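Local coordinates for protein sulfite dehydrogenase (Paracoccus pantotrophus, PDB 2XTS) that probably oxidises protein-bound sulfane sulfur in the Sox pathway, using a molybdenum cofactor and passing electrons to heme c, at residues A[260-272]-A[283-295]. Sequence-based numbering, arbitrary orientation. Where two conformers were deposited one is given.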
loop_
_atom_site.group_PDB
_atom_site.type_symbol
_atom_site.label_atom_id
_atom_site.label_comp_id
_atom_site.label_asym_id
_atom_site.label_seq_id
_atom_site.Cartn_x
_atom_site.Cartn_y
_atom_site.Cartn_z
ATOM N N TRP A 260 -5.971 -13.973 -23.345
ATOM C CA TRP A 260 -5.954 -12.763 -22.554
ATOM C C TRP A 260 -6.139 -13.037 -21.066
ATOM O O TRP A 260 -5.427 -12.476 -20.231
ATOM C CB TRP A 260 -7.031 -11.802 -23.054
ATOM C CG TRP A 260 -6.839 -11.379 -24.477
ATOM C CD1 TRP A 260 -5.684 -10.997 -25.066
ATOM C CD2 TRP A 260 -7.861 -11.253 -25.478
ATOM N NE1 TRP A 260 -5.905 -10.668 -26.387
ATOM C CE2 TRP A 260 -7.238 -10.808 -26.662
ATOM C CE3 TRP A 260 -9.229 -11.516 -25.498
ATOM C CZ2 TRP A 260 -7.951 -10.593 -27.847
ATOM C CZ3 TRP A 260 -9.930 -11.310 -26.686
ATOM C CH2 TRP A 260 -9.292 -10.852 -27.834
ATOM N N VAL A 261 -7.115 -13.855 -20.697
ATOM C CA VAL A 261 -7.447 -14.013 -19.280
ATOM C C VAL A 261 -6.461 -14.922 -18.556
ATOM O O VAL A 261 -5.926 -15.890 -19.113
ATOM C CB VAL A 261 -8.921 -14.454 -18.988
ATOM C CG1 VAL A 261 -9.355 -14.011 -17.583
ATOM C CG2 VAL A 261 -9.893 -13.864 -19.948
ATOM N N MET A 262 -6.205 -14.559 -17.304
ATOM C CA MET A 262 -5.407 -15.352 -16.386
ATOM C C MET A 262 -6.362 -16.228 -15.559
ATOM O O MET A 262 -7.267 -15.733 -14.896
ATOM C CB MET A 262 -4.566 -14.437 -15.494
ATOM C CG MET A 262 -3.633 -13.509 -16.244
ATOM S SD MET A 262 -2.442 -14.393 -17.288
ATOM C CE MET A 262 -1.283 -14.997 -16.063
ATOM N N ASP A 263 -6.141 -17.535 -15.568
ATOM C CA ASP A 263 -7.051 -18.461 -14.901
ATOM C C ASP A 263 -6.766 -18.597 -13.392
ATOM O O ASP A 263 -5.698 -18.214 -12.894
ATOM C CB ASP A 263 -6.972 -19.833 -15.580
ATOM C CG ASP A 263 -7.486 -19.829 -17.013
ATOM O OD1 ASP A 263 -8.419 -19.066 -17.336
ATOM O OD2 ASP A 263 -6.950 -20.622 -17.810
ATOM N N ALA A 264 -7.723 -19.183 -12.674
ATOM C CA ALA A 264 -7.624 -19.331 -11.226
ATOM C C ALA A 264 -6.346 -20.030 -10.825
ATOM O O ALA A 264 -5.960 -21.047 -11.405
ATOM C CB ALA A 264 -8.835 -20.079 -10.670
ATOM N N LYS A 265 -5.713 -19.492 -9.785
ATOM C CA LYS A 265 -4.402 -19.913 -9.397
ATOM C C LYS A 265 -4.220 -19.669 -7.902
ATOM O O LYS A 265 -4.900 -18.852 -7.306
ATOM C CB LYS A 265 -3.387 -19.094 -10.201
ATOM C CG LYS A 265 -1.964 -19.556 -10.135
ATOM C CD LYS A 265 -1.154 -18.883 -11.229
ATOM C CE LYS A 265 0.323 -19.137 -11.107
ATOM N NZ LYS A 265 1.089 -18.607 -12.275
ATOM N N SER A 266 -3.262 -20.353 -7.313
ATOM C CA SER A 266 -2.916 -20.155 -5.914
ATOM C C SER A 266 -1.527 -20.633 -5.629
ATOM O O SER A 266 -0.966 -21.453 -6.353
ATOM C CB SER A 266 -3.865 -20.893 -4.974
ATOM O OG SER A 266 -3.689 -22.294 -5.031
ATOM N N VAL A 267 -0.999 -20.172 -4.513
ATOM C CA VAL A 267 0.271 -20.648 -3.998
ATOM C C VAL A 267 0.322 -20.448 -2.493
ATOM O O VAL A 267 -0.115 -19.412 -1.991
ATOM C CB VAL A 267 1.510 -19.982 -4.687
ATOM C CG1 VAL A 267 1.545 -18.458 -4.484
ATOM C CG2 VAL A 267 2.808 -20.649 -4.226
ATOM N N ILE A 268 0.841 -21.446 -1.782
ATOM C CA ILE A 268 1.183 -21.336 -0.372
ATOM C C ILE A 268 2.496 -20.555 -0.255
ATOM O O ILE A 268 3.535 -20.972 -0.750
ATOM C CB ILE A 268 1.291 -22.733 0.271
ATOM C CG1 ILE A 268 -0.114 -23.358 0.341
ATOM C CG2 ILE A 268 1.889 -22.631 1.668
ATOM C CD1 ILE A 268 -0.125 -24.881 0.618
ATOM N N THR A 269 2.438 -19.403 0.408
ATOM C CA THR A 269 3.615 -18.554 0.574
ATOM C C THR A 269 4.421 -18.909 1.810
ATOM O O THR A 269 5.604 -18.623 1.858
ATOM C CB THR A 269 3.213 -17.071 0.570
ATOM O OG1 THR A 269 2.254 -16.823 1.603
ATOM C CG2 THR A 269 2.565 -16.711 -0.760
ATOM N N SER A 270 3.783 -19.539 2.793
ATOM C CA SER A 270 4.518 -20.096 3.903
ATOM C C SER A 270 3.753 -21.232 4.544
ATOM O O SER A 270 2.568 -21.177 4.685
ATOM C CB SER A 270 4.832 -19.046 4.951
ATOM O OG SER A 270 3.682 -18.738 5.697
ATOM N N PRO A 271 4.472 -22.319 4.871
ATOM C CA PRO A 271 5.875 -22.620 4.567
ATOM C C PRO A 271 6.133 -22.629 3.065
ATOM O O PRO A 271 5.235 -22.910 2.275
ATOM C CB PRO A 271 6.077 -24.041 5.138
ATOM C CG PRO A 271 4.967 -24.280 6.032
ATOM C CD PRO A 271 3.812 -23.453 5.534
ATOM N N SER A 272 7.365 -22.321 2.696
ATOM C CA SER A 272 7.809 -22.374 1.309
ATOM C C SER A 272 9.340 -22.448 1.354
ATOM O O SER A 272 9.924 -22.317 2.429
ATOM C CB SER A 272 7.291 -21.167 0.503
ATOM O OG SER A 272 7.837 -19.952 1.005
ATOM N N PRO A 283 1.772 -25.795 16.659
ATOM C CA PRO A 283 1.033 -24.857 15.810
ATOM C C PRO A 283 1.851 -24.295 14.649
ATOM O O PRO A 283 2.983 -23.844 14.826
ATOM C CB PRO A 283 0.671 -23.740 16.777
ATOM C CG PRO A 283 0.563 -24.440 18.094
ATOM C CD PRO A 283 1.622 -25.483 18.091
ATOM N N LEU A 284 1.243 -24.302 13.475
ATOM C CA LEU A 284 1.868 -23.829 12.245
ATOM C C LEU A 284 0.813 -23.139 11.421
ATOM O O LEU A 284 -0.257 -23.710 11.176
ATOM C CB LEU A 284 2.434 -25.019 11.460
ATOM C CG LEU A 284 3.155 -24.741 10.149
ATOM C CD1 LEU A 284 4.446 -23.988 10.366
ATOM C CD2 LEU A 284 3.408 -26.036 9.422
ATOM N N VAL A 285 1.124 -21.919 10.969
ATOM C CA VAL A 285 0.259 -21.199 10.040
ATOM C C VAL A 285 0.644 -21.537 8.600
ATOM O O VAL A 285 1.796 -21.395 8.195
ATOM C CB VAL A 285 0.378 -19.678 10.249
ATOM C CG1 VAL A 285 -0.394 -18.931 9.137
ATOM C CG2 VAL A 285 -0.108 -19.291 11.678
ATOM N N ILE A 286 -0.319 -22.036 7.840
ATOM C CA ILE A 286 -0.200 -22.123 6.389
ATOM C C ILE A 286 -0.881 -20.892 5.815
ATOM O O ILE A 286 -2.054 -20.654 6.073
ATOM C CB ILE A 286 -0.822 -23.427 5.811
ATOM C CG1 ILE A 286 -0.086 -24.637 6.433
ATOM C CG2 ILE A 286 -0.806 -23.380 4.290
ATOM C CD1 ILE A 286 -0.614 -25.966 6.002
ATOM N N SER A 287 -0.122 -20.091 5.070
ATOM C CA SER A 287 -0.626 -18.841 4.489
ATOM C C SER A 287 -0.414 -18.882 2.985
ATOM O O SER A 287 0.586 -19.425 2.530
ATOM C CB SER A 287 0.156 -17.660 5.059
ATOM O OG SER A 287 -0.328 -16.433 4.578
ATOM N N GLY A 288 -1.333 -18.290 2.226
ATOM C CA GLY A 288 -1.071 -18.149 0.817
ATOM C C GLY A 288 -1.998 -17.215 0.103
ATOM O O GLY A 288 -2.862 -16.564 0.696
ATOM N N LEU A 289 -1.780 -17.165 -1.213
ATOM C CA LEU A 289 -2.511 -16.284 -2.101
ATOM C C LEU A 289 -3.282 -17.081 -3.162
ATOM O O LEU A 289 -2.803 -18.091 -3.659
ATOM C CB LEU A 289 -1.557 -15.346 -2.840
ATOM C CG LEU A 289 -0.924 -14.266 -1.975
ATOM C CD1 LEU A 289 0.294 -13.673 -2.672
ATOM C CD2 LEU A 289 -1.978 -13.232 -1.619
ATOM N N ALA A 290 -4.481 -16.616 -3.480
ATOM C CA ALA A 290 -5.288 -17.181 -4.567
ATOM C C ALA A 290 -5.858 -16.018 -5.372
ATOM O O ALA A 290 -6.086 -14.934 -4.816
ATOM C CB ALA A 290 -6.404 -18.035 -4.021
ATOM N N TRP A 291 -6.111 -16.236 -6.658
ATOM C CA TRP A 291 -6.601 -15.179 -7.520
ATOM C C TRP A 291 -7.154 -15.792 -8.809
ATOM O O TRP A 291 -6.792 -16.905 -9.166
ATOM C CB TRP A 291 -5.495 -14.165 -7.832
ATOM C CG TRP A 291 -4.291 -14.704 -8.543
ATOM C CD1 TRP A 291 -4.058 -14.626 -9.877
ATOM C CD2 TRP A 291 -3.145 -15.371 -7.980
ATOM N NE1 TRP A 291 -2.867 -15.188 -10.192
ATOM C CE2 TRP A 291 -2.285 -15.670 -9.054
ATOM C CE3 TRP A 291 -2.771 -15.759 -6.691
ATOM C CZ2 TRP A 291 -1.057 -16.298 -8.877
ATOM C CZ3 TRP A 291 -1.558 -16.385 -6.518
ATOM C CH2 TRP A 291 -0.714 -16.651 -7.608
ATOM N N SER A 292 -8.010 -15.063 -9.508
ATOM C CA SER A 292 -8.547 -15.499 -10.774
ATOM C C SER A 292 -8.924 -14.323 -11.646
ATOM O O SER A 292 -9.602 -13.406 -11.178
ATOM C CB SER A 292 -9.801 -16.326 -10.569
ATOM O OG SER A 292 -10.284 -16.737 -11.821
ATOM N N GLY A 293 -8.565 -14.390 -12.928
ATOM C CA GLY A 293 -9.011 -13.418 -13.885
ATOM C C GLY A 293 -10.452 -13.574 -14.296
ATOM O O GLY A 293 -10.973 -12.742 -15.004
ATOM N N ASN A 294 -11.072 -14.686 -13.902
ATOM C CA ASN A 294 -12.461 -14.965 -14.249
ATOM C C ASN A 294 -13.466 -14.598 -13.154
ATOM O O ASN A 294 -14.650 -14.890 -13.290
ATOM C CB ASN A 294 -12.597 -16.435 -14.662
ATOM C CG ASN A 294 -11.977 -16.722 -16.022
ATOM O OD1 ASN A 294 -11.115 -17.606 -16.161
ATOM N ND2 ASN A 294 -12.376 -15.967 -17.004
ATOM N N GLY A 295 -13.009 -13.898 -12.118
ATOM C CA GLY A 295 -13.897 -13.355 -11.110
ATOM C C GLY A 295 -13.363 -13.490 -9.707
ATOM O O GLY A 295 -12.147 -13.375 -9.486
#
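K265 and W291 show how a hydrogen-bonded antiparallel pair can also be a side-chain pair. The lysine chain runs extended alongside the indole, its CB over one face, 4.1 Å from the centroid of the five-membered ring in a CH-pi contact. The indole is turned alongside the lysine by its first torsion, with CG between the backbone N and the carbonyl carbon (chi1 61°), and its CZ3 edge comes to V267 CG1. E119 takes both polar ends, in a salt bridge with K265 NZ and a hydrogen bond from W291 NE1. A leucine in place of W291 would probably leave the lysine methylenes without their flat support and one E119 oxygen without its indole donor. On the other face of the sheet, S266 CB meets A290 CB, and farther along I268 CG2 packs on I286 CG2 at 3.8 Å. G288 pairs with I268, and a CB there would clash with V267 O. Beyond it S287 O accepts from both T269 N (2.8 Å) and S270 N (3.2 Å), the latter bond nearly straight at 169°. This is a classic beta bulge, set in an antiparallel hairpin whose first strand, 265-270, is outermost in this chain's sheet of the Mo-co oxidoreductase dimerisation domain.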